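Transcriptional activator TenA-1 (Sulfolobus solfataricus P2, PDB 2QZC) probably hydrolyses thiamine or aminopyrimidine products of its breakdown, as TenA-family thiaminases with a heme oxygenase-like fold do. Local coordinates at residues A[40-43]-A[44-48]. Residues are numbered along the deposited sequence; the frame is centred on the assembly and turned at random. Where two conformers were deposited one is given.
Sequences IFRY and YLIQD. With IMD (imidazole), chain C.
F41 meets both L45 and Y44, three and four residues on, within helix 38-63. L45 lays its CG over one face of the F41 ring, 4.1 Å from the centroid and 23° off the normal, a CH-pi contact; its CD1 lies 3.5 Å from F41 CE2. On the Y44 side, F41 CE1 lies 3.8 Å from Y44 CD2, and with the ring planes inclined by 32° the pair is neither stacked nor edge-to-face. F41 reaches both neighbours because its CG is anti to the backbone N (chi1 -173°), which swings the ring along the helix toward the later residues. Y156 and W159 of helix 154-164 meet the same ring edge-to-face, so an alanine at F41 would probably open a gap beside L45 and these two aromatics and cost Y44 one packing neighbour. Beneath the side chains run i to i+4 backbone bonds, such as L45 N to F41 O at 2.8 Å.

On another flank, I46 CD1 sits over one face of the R42 guanidinium, 3.8 Å from R42 NH1. R42 arrives there with its chain extended as far as NE. Y43 CE1 touches Q47 CG at 3.8 Å, and a water donates to Y43 O while accepting from Q47 NE2; the Q47 chain, bent at chi2, accompanies this bridge. R42 spends its polar end on the loop carbonyls of L96 and D97, Q47 on the loop at G107 and N109 and on N112 of helix 110-125.

D48 OD1 accepts from N3 of a bound imidazole at 2.7 Å. The chemistry thus divides by flank: ring packing around F41, polar ends around R42 and Q47, and at D48 a carboxylate whose OD1 binds imidazole and a glycerol, both probably from the crystallisation liquor and merely consistent with a pocket.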
# COMPACT_ATOMS: atom_id res chain seq x y z
N ILE A 40 25.50 -1.46 -20.65
CA ILE A 40 24.11 -1.73 -21.04
C ILE A 40 23.33 -2.11 -19.80
O ILE A 40 22.18 -1.66 -19.61
CB ILE A 40 24.00 -2.75 -22.17
CG1 ILE A 40 24.51 -2.09 -23.46
CG2 ILE A 40 22.55 -3.25 -22.35
CD1 ILE A 40 24.55 -3.00 -24.66
N PHE A 41 23.91 -2.96 -18.94
CA PHE A 41 23.21 -3.32 -17.71
C PHE A 41 22.97 -2.11 -16.82
O PHE A 41 21.90 -1.98 -16.19
CB PHE A 41 23.98 -4.38 -16.93
CG PHE A 41 23.23 -4.92 -15.74
CD1 PHE A 41 22.08 -5.68 -15.94
CD2 PHE A 41 23.71 -4.75 -14.46
CE1 PHE A 41 21.40 -6.20 -14.86
CE2 PHE A 41 23.02 -5.29 -13.39
CZ PHE A 41 21.88 -6.03 -13.61
N ARG A 42 23.92 -1.17 -16.78
CA ARG A 42 23.78 0.04 -15.99
C ARG A 42 22.61 0.88 -16.52
O ARG A 42 21.78 1.34 -15.74
CB ARG A 42 25.07 0.86 -16.01
CG ARG A 42 25.01 2.05 -15.16
CD ARG A 42 26.33 2.84 -15.12
NE ARG A 42 26.17 4.01 -14.26
CZ ARG A 42 25.77 5.22 -14.66
NH1 ARG A 42 25.48 5.49 -15.92
NH2 ARG A 42 25.66 6.19 -13.76
N TYR A 43 22.53 1.03 -17.84
CA TYR A 43 21.44 1.77 -18.49
C TYR A 43 20.11 1.13 -18.06
O TYR A 43 19.13 1.84 -17.67
CB TYR A 43 21.58 1.68 -20.01
CG TYR A 43 20.43 2.29 -20.77
CD1 TYR A 43 19.24 1.59 -20.96
CD2 TYR A 43 20.51 3.58 -21.30
CE1 TYR A 43 18.20 2.14 -21.65
CE2 TYR A 43 19.45 4.15 -22.02
CZ TYR A 43 18.28 3.41 -22.18
OH TYR A 43 17.22 3.95 -22.87
N TYR A 44 20.05 -0.20 -18.16
CA TYR A 44 18.85 -0.98 -17.78
C TYR A 44 18.46 -0.71 -16.32
O TYR A 44 17.28 -0.47 -15.97
CB TYR A 44 19.06 -2.50 -18.01
CG TYR A 44 18.10 -3.36 -17.23
CD1 TYR A 44 16.77 -3.50 -17.64
CD2 TYR A 44 18.50 -4.00 -16.07
CE1 TYR A 44 15.87 -4.24 -16.86
CE2 TYR A 44 17.63 -4.76 -15.32
CZ TYR A 44 16.32 -4.87 -15.72
OH TYR A 44 15.44 -5.60 -14.93
N LEU A 45 19.44 -0.82 -15.41
CA LEU A 45 19.17 -0.65 -13.98
C LEU A 45 18.61 0.72 -13.65
O LEU A 45 17.74 0.84 -12.75
CB LEU A 45 20.40 -0.87 -13.11
CG LEU A 45 20.72 -2.31 -12.80
CD1 LEU A 45 21.96 -2.28 -11.87
CD2 LEU A 45 19.55 -3.13 -12.15
N ILE A 46 19.08 1.74 -14.35
CA ILE A 46 18.57 3.09 -14.14
C ILE A 46 17.11 3.16 -14.60
O ILE A 46 16.22 3.61 -13.84
CB ILE A 46 19.43 4.13 -14.83
CG1 ILE A 46 20.83 4.19 -14.20
CG2 ILE A 46 18.77 5.52 -14.77
CD1 ILE A 46 21.85 4.97 -15.11
N GLN A 47 16.81 2.62 -15.79
CA GLN A 47 15.41 2.59 -16.24
C GLN A 47 14.54 1.77 -15.30
O GLN A 47 13.39 2.14 -15.01
CB GLN A 47 15.30 2.04 -17.67
CG GLN A 47 15.87 2.98 -18.71
CD GLN A 47 15.24 4.35 -18.73
OE1 GLN A 47 14.03 4.48 -18.93
NE2 GLN A 47 16.06 5.39 -18.47
N ASP A 48 15.05 0.63 -14.84
CA ASP A 48 14.30 -0.21 -13.91
C ASP A 48 14.04 0.53 -12.59
O ASP A 48 12.96 0.38 -12.00
CB ASP A 48 15.02 -1.54 -13.69
CG ASP A 48 14.32 -2.44 -12.73
OD1 ASP A 48 13.23 -2.91 -13.08
OD2 ASP A 48 14.87 -2.67 -11.63
N1 IMD C . 9.90 -4.79 -16.06
C2 IMD C . 10.55 -4.87 -14.93
N3 IMD C . 11.40 -3.85 -14.89
C4 IMD C . 11.24 -3.11 -15.99
C5 IMD C . 10.27 -3.71 -16.76
O HOH W 1 18.92 4.71 -18.30